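Local coordinates for protein tyrosine--tRNA ligase (Archaeoglobus fulgidus, PDB 2CYB) that probably attaches tyrosine to tRNA(Tyr) in two steps, activating the amino acid with ATP to Tyr-AMP and then transferring it to the acceptor end of the tRNA, at residues A[33-38]-A[173-178]; A[16-21]-A[201-206]. All coordinates share one frame; numbering follows the deposited sequence.

Interactions 1 and 2 belong to one mixed sheet of the Rossmann fold, where the strands run in the order 16-18, 200-204, 173-177, 34-39. Their centres lie about 9 Å apart, and the two inner strands join them: Leu-202 N and Ala-174 O, 2.9 Å apart, probably form a hydrogen bond, as do Ile-178 N and Thr-204 O at 2.8 Å. Interaction 1 reaches the active site directly, since Tyr-36 and Gly-38 line the pocket that holds the substrate tyrosine. Interaction 2 stands farther back, at the border of the sheet; its His-203 side chain is about 10 Å from the bound tyrosine and about 5 Å from the side chain of Gln-180, a tyrosine-binding residue.

Interaction 1. Residues A[33-38]-A[173-178]; sequences PRAYVG and LAVGGI. With TYR (tyrosine), chain C.
Turned off the usual staggered position near +60° (chi1 95°), the ring of Tyr-36 runs beside Ala-174, its CE2 4.0 Å from Ala-174 CB, and carries its hydroxyl to the substrate. Val-37 and Val-175 share another setting, CG1 anti to the backbone N in each; that leaves CG2 of Val-37 against CB of Val-175 at 3.5 Å. With Ala-35 and Leu-173, whose CB atoms are 3.9 Å apart, the valines pack under helix 47-61 through Leu-56 and Leu-59.

These are neighbouring parallel strands at the heart of the Rossmann fold. Leu-173 N donates to Arg-34 O, and the carbonyl of Leu-173 in turn takes Tyr-36 N; Val-175 N then reaches Tyr-36 O at 3.0 Å, almost straight in line with the carbonyl bond. Farther on a water takes over, accepting from Gly-38 N and donating to Val-175 O (2.7 Å). Gly-38 lies so near the substrate ring that a CB there would clash with its CE2.

The substrate OH sits at the edge of the Tyr-36 ring, in its plane, and is hydrogen-bonded to Tyr-36 OH at 2.8 Å. A phenylalanine here, lacking OH, would probably leave the substrate hydroxyl without this hydrogen-bonding partner. The grip on a phenol oxygen is consistent with selection of tyrosine over phenylalanine, with Tyr-36 as one of several polar contacts, since the substrate is also hydrogen-bonded to Asp-165.

Interaction 2. Residues A[16-21]-A[201-206]; sequences EVVTEE and CLHTPI
The imidazole of His-203 meets Glu-16 at its edge: OE1 lies almost in the ring plane and accepts from ND1 at 2.8 Å. The carboxylate does not share that plane but is turned 50° from it, and OE1 uses its anti lone pair, the one facing away from OE2. Val-18 CG2 comes up obliquely to His-203 CE1, 4.4 Å away. At the far end of the ring, NE2 is hydrogen-bonded to ND1 of His-184, whose ring is nearly parallel to that of His-203.

Both partners leave the sheet in the same direction and lie side by side. With CG anti to the backbone N (chi1 172°) and the chain extended beyond it, Glu-16 reaches far enough to set OE1 against the imidazole. OE1 also forms a salt bridge with Arg-181 NE, so this one oxygen is shared between His-203 and helix 181-190. The carboxylate is likely to polarise the imidazole through the ND1 proton, while the arginine would offset part of its charge.

Strand 16-18 is the antiparallel border strand added to the otherwise parallel Rossmann sheet. Two hydrogen-bonded pairs, Glu-16 with His-203 and Val-18 with Cys-201, flank the non-hydrogen-bonded pair Val-17 and Leu-202. Val-18 N to Cys-201 O is short, 2.7 Å, and nearly straight at 175°; Glu-16 N to His-203 O is longer, 3.3 Å. Beside the histidine, Val-18 CB and Cys-201 CB approach to 4.2 Å. On the other face Val-17 CG2 meets Leu-202 CG at 4.4 Å, and Ile-10 and Thr-11 of helix 3-11 cover the pair. A cis peptide after Val-18 turns the chain away, and Thr-19 becomes the N-cap of helix 20-28, its OG1 hydrogen-bonded to Glu-22 N.

Interaction 1. Residues A[33-38]-A[173-178]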
loop_
_atom_site.group_PDB
_atom_site.type_symbol
_atom_site.label_atom_id
_atom_site.label_comp_id
_atom_site.label_asym_id
_atom_site.label_seq_id
_atom_site.Cartn_x
_atom_site.Cartn_y
_atom_site.Cartn_z
ATOM N N PRO A 33 -11.312 25.921 -15.996
ATOM C CA PRO A 33 -11.324 25.037 -14.826
ATOM C C PRO A 33 -11.634 23.591 -15.201
ATOM O O PRO A 33 -12.437 23.328 -16.097
ATOM C CB PRO A 33 -12.416 25.642 -13.942
ATOM C CG PRO A 33 -12.516 27.069 -14.413
ATOM C CD PRO A 33 -12.396 26.911 -15.898
ATOM N N ARG A 34 -10.998 22.656 -14.504
ATOM C CA ARG A 34 -11.213 21.241 -14.768
ATOM C C ARG A 34 -11.766 20.540 -13.527
ATOM O O ARG A 34 -11.255 20.717 -12.416
ATOM C CB ARG A 34 -9.896 20.581 -15.190
ATOM C CG ARG A 34 -10.029 19.129 -15.614
ATOM C CD ARG A 34 -8.689 18.578 -16.071
ATOM N NE ARG A 34 -8.201 19.259 -17.267
ATOM C CZ ARG A 34 -7.067 18.967 -17.895
ATOM N NH1 ARG A 34 -6.278 17.996 -17.444
ATOM N NH2 ARG A 34 -6.721 19.646 -18.981
ATOM N N ALA A 35 -12.825 19.762 -13.728
ATOM C CA ALA A 35 -13.451 19.013 -12.647
ATOM C C ALA A 35 -13.568 17.553 -13.068
ATOM O O ALA A 35 -13.557 17.236 -14.258
ATOM C CB ALA A 35 -14.833 19.575 -12.344
ATOM N N TYR A 36 -13.666 16.662 -12.088
ATOM C CA TYR A 36 -13.812 15.245 -12.387
ATOM C C TYR A 36 -14.547 14.540 -11.266
ATOM O O TYR A 36 -14.770 15.099 -10.198
ATOM C CB TYR A 36 -12.436 14.555 -12.553
ATOM C CG TYR A 36 -11.880 13.865 -11.298
ATOM C CD1 TYR A 36 -11.481 12.521 -11.336
ATOM C CD2 TYR A 36 -11.729 14.559 -10.095
ATOM C CE1 TYR A 36 -10.942 11.890 -10.208
ATOM C CE2 TYR A 36 -11.194 13.940 -8.960
ATOM C CZ TYR A 36 -10.801 12.607 -9.026
ATOM O OH TYR A 36 -10.251 12.009 -7.916
ATOM N N VAL A 37 -14.915 13.302 -11.553
ATOM C CA VAL A 37 -15.525 12.412 -10.585
ATOM C C VAL A 37 -14.918 11.083 -10.983
ATOM O O VAL A 37 -14.708 10.809 -12.173
ATOM C CB VAL A 37 -17.066 12.292 -10.693
ATOM C CG1 VAL A 37 -17.556 11.267 -9.649
ATOM C CG2 VAL A 37 -17.736 13.638 -10.432
ATOM N N GLY A 38 -14.601 10.269 -9.990
ATOM C CA GLY A 38 -14.044 8.967 -10.281
ATOM C C GLY A 38 -15.065 7.931 -9.891
ATOM O O GLY A 38 -15.803 8.122 -8.925
ATOM N N LEU A 173 -11.163 20.987 -9.517
ATOM C CA LEU A 173 -12.321 20.734 -8.668
ATOM C C LEU A 173 -12.639 19.243 -8.587
ATOM O O LEU A 173 -13.011 18.620 -9.582
ATOM C CB LEU A 173 -13.543 21.487 -9.212
ATOM C CG LEU A 173 -14.868 21.270 -8.470
ATOM C CD1 LEU A 173 -14.780 21.860 -7.077
ATOM C CD2 LEU A 173 -16.006 21.911 -9.248
ATOM N N ALA A 174 -12.480 18.675 -7.396
ATOM C CA ALA A 174 -12.777 17.257 -7.179
ATOM C C ALA A 174 -14.237 17.151 -6.742
ATOM O O ALA A 174 -14.618 17.705 -5.718
ATOM C CB ALA A 174 -11.867 16.689 -6.092
ATOM N N VAL A 175 -15.040 16.436 -7.516
ATOM C CA VAL A 175 -16.451 16.262 -7.197
ATOM C C VAL A 175 -16.701 14.834 -6.707
ATOM O O VAL A 175 -16.164 13.877 -7.262
ATOM C CB VAL A 175 -17.340 16.509 -8.441
ATOM C CG1 VAL A 175 -18.801 16.316 -8.081
ATOM C CG2 VAL A 175 -17.112 17.920 -8.983
ATOM N N GLY A 176 -17.510 14.695 -5.662
ATOM C CA GLY A 176 -17.819 13.367 -5.162
ATOM C C GLY A 176 -18.853 13.420 -4.061
ATOM O O GLY A 176 -19.189 14.499 -3.570
ATOM N N GLY A 177 -19.377 12.260 -3.683
ATOM C CA GLY A 177 -20.341 12.240 -2.607
ATOM C C GLY A 177 -19.627 12.691 -1.345
ATOM O O GLY A 177 -18.398 12.644 -1.263
ATOM N N ILE A 178 -20.395 13.126 -0.356
ATOM C CA ILE A 178 -19.838 13.587 0.904
ATOM C C ILE A 178 -19.075 12.463 1.621
ATOM O O ILE A 178 -18.299 12.720 2.540
ATOM C CB ILE A 178 -20.966 14.144 1.818
ATOM C CG1 ILE A 178 -20.366 14.826 3.044
ATOM C CG2 ILE A 178 -21.889 13.030 2.239
ATOM C CD1 ILE A 178 -19.824 16.204 2.765
HETATM N N TYR C . -13.760 6.552 -4.037
HETATM C CA TYR C . -14.804 6.743 -5.074
HETATM C C TYR C . -16.095 6.024 -4.692
HETATM O O TYR C . -17.056 6.101 -5.475
HETATM C CB TYR C . -14.280 6.237 -6.422
HETATM C CG TYR C . -13.073 7.021 -6.878
HETATM C CD1 TYR C . -11.863 6.389 -7.167
HETATM C CD2 TYR C . -13.148 8.413 -7.018
HETATM C CE1 TYR C . -10.747 7.132 -7.591
HETATM C CE2 TYR C . -12.057 9.155 -7.433
HETATM C CZ TYR C . -10.859 8.513 -7.722
HETATM O OH TYR C . -9.793 9.261 -8.153
HETATM O OXT TYR C . -16.134 5.408 -3.606
HETATM O O HOH W 1 -14.684 11.591 -7.253
#

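Interaction 2. Residues A[16-21]-A[201-206]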
loop_
_atom_site.group_PDB
_atom_site.type_symbol
_atom_site.label_atom_id
_atom_site.label_comp_id
_atom_site.label_asym_id
_atom_site.label_seq_id
_atom_site.Cartn_x
_atom_site.Cartn_y
_atom_site.Cartn_z
ATOM N N GLU A 16 -21.834 20.470 0.248
ATOM C CA GLU A 16 -20.712 21.239 0.760
ATOM C C GLU A 16 -19.736 21.604 -0.342
ATOM O O GLU A 16 -19.602 20.885 -1.333
ATOM C CB GLU A 16 -19.986 20.424 1.834
ATOM C CG GLU A 16 -18.680 21.028 2.322
ATOM C CD GLU A 16 -17.899 20.084 3.221
ATOM O OE1 GLU A 16 -17.546 18.973 2.763
ATOM O OE2 GLU A 16 -17.636 20.455 4.384
ATOM N N VAL A 17 -19.074 22.743 -0.172
ATOM C CA VAL A 17 -18.068 23.192 -1.121
ATOM C C VAL A 17 -16.857 23.609 -0.291
ATOM O O VAL A 17 -16.972 24.411 0.638
ATOM C CB VAL A 17 -18.546 24.388 -1.963
ATOM C CG1 VAL A 17 -17.419 24.844 -2.879
ATOM C CG2 VAL A 17 -19.768 23.995 -2.785
ATOM N N VAL A 18 -15.705 23.037 -0.615
ATOM C CA VAL A 18 -14.469 23.330 0.095
ATOM C C VAL A 18 -13.435 23.921 -0.860
ATOM O O VAL A 18 -12.738 23.183 -1.547
ATOM C CB VAL A 18 -13.883 22.048 0.718
ATOM C CG1 VAL A 18 -12.629 22.376 1.507
ATOM C CG2 VAL A 18 -14.926 21.379 1.604
ATOM N N THR A 19 -13.348 25.248 -0.927
ATOM C CA THR A 19 -14.185 26.152 -0.143
ATOM C C THR A 19 -14.922 27.056 -1.127
ATOM O O THR A 19 -14.559 27.123 -2.304
ATOM C CB THR A 19 -13.333 27.040 0.798
ATOM O OG1 THR A 19 -12.457 27.862 0.018
ATOM C CG2 THR A 19 -12.498 26.182 1.738
ATOM N N GLU A 20 -15.959 27.737 -0.652
ATOM C CA GLU A 20 -16.733 28.641 -1.502
ATOM C C GLU A 20 -15.838 29.693 -2.175
ATOM O O GLU A 20 -15.885 29.887 -3.394
ATOM C CB GLU A 20 -17.809 29.348 -0.669
ATOM C CG GLU A 20 -18.949 28.456 -0.190
ATOM C CD GLU A 20 -19.956 28.145 -1.283
ATOM O OE1 GLU A 20 -20.514 29.098 -1.869
ATOM O OE2 GLU A 20 -20.197 26.951 -1.554
ATOM N N GLU A 21 -15.029 30.372 -1.371
ATOM C CA GLU A 21 -14.141 31.410 -1.883
ATOM C C GLU A 21 -13.199 30.861 -2.949
ATOM O O GLU A 21 -13.023 31.477 -4.004
ATOM C CB GLU A 21 -13.349 32.025 -0.726
ATOM C CG GLU A 21 -14.247 32.523 0.405
ATOM C CD GLU A 21 -13.478 33.149 1.556
ATOM O OE1 GLU A 21 -12.609 32.465 2.139
ATOM O OE2 GLU A 21 -13.749 34.325 1.883
ATOM N N CYS A 201 -13.015 21.231 -3.537
ATOM C CA CYS A 201 -13.875 20.054 -3.510
ATOM C C CYS A 201 -15.359 20.412 -3.438
ATOM O O CYS A 201 -15.754 21.335 -2.721
ATOM C CB CYS A 201 -13.503 19.173 -2.318
ATOM S SG CYS A 201 -11.746 18.720 -2.292
ATOM N N LEU A 202 -16.169 19.682 -4.198
ATOM C CA LEU A 202 -17.615 19.886 -4.208
ATOM C C LEU A 202 -18.238 18.549 -3.834
ATOM O O LEU A 202 -18.050 17.553 -4.528
ATOM C CB LEU A 202 -18.090 20.320 -5.596
ATOM C CG LEU A 202 -19.585 20.657 -5.710
ATOM C CD1 LEU A 202 -19.811 21.573 -6.895
ATOM C CD2 LEU A 202 -20.407 19.382 -5.847
ATOM N N HIS A 203 -18.977 18.521 -2.734
ATOM C CA HIS A 203 -19.581 17.277 -2.281
ATOM C C HIS A 203 -21.092 17.225 -2.438
ATOM O O HIS A 203 -21.799 18.175 -2.109
ATOM C CB HIS A 203 -19.212 17.040 -0.825
ATOM C CG HIS A 203 -17.737 16.919 -0.593
ATOM N ND1 HIS A 203 -17.109 17.454 0.510
ATOM C CD2 HIS A 203 -16.771 16.311 -1.319
ATOM C CE1 HIS A 203 -15.817 17.182 0.454
ATOM N NE2 HIS A 203 -15.587 16.490 -0.646
ATOM N N THR A 204 -21.579 16.101 -2.944
ATOM C CA THR A 204 -23.011 15.908 -3.126
ATOM C C THR A 204 -23.520 15.080 -1.951
ATOM O O THR A 204 -22.770 14.319 -1.338
ATOM C CB THR A 204 -23.303 15.165 -4.432
ATOM O OG1 THR A 204 -22.555 13.943 -4.459
ATOM C CG2 THR A 204 -22.905 16.017 -5.627
ATOM N N PRO A 205 -24.802 15.230 -1.605
ATOM C CA PRO A 205 -25.322 14.448 -0.482
ATOM C C PRO A 205 -25.427 12.968 -0.824
ATOM O O PRO A 205 -25.470 12.594 -1.996
ATOM C CB PRO A 205 -26.688 15.087 -0.221
ATOM C CG PRO A 205 -27.101 15.571 -1.577
ATOM C CD PRO A 205 -25.823 16.150 -2.137
ATOM N N ILE A 206 -25.453 12.125 0.198
ATOM C CA ILE A 206 -25.585 10.687 -0.020
ATOM C C ILE A 206 -27.079 10.356 -0.079
ATOM O O ILE A 206 -27.818 10.642 0.857
ATOM C CB ILE A 206 -24.935 9.888 1.127
ATOM C CG1 ILE A 206 -23.437 10.208 1.204
ATOM C CG2 ILE A 206 -25.171 8.402 0.920
ATOM C CD1 ILE A 206 -22.687 10.004 -0.099
#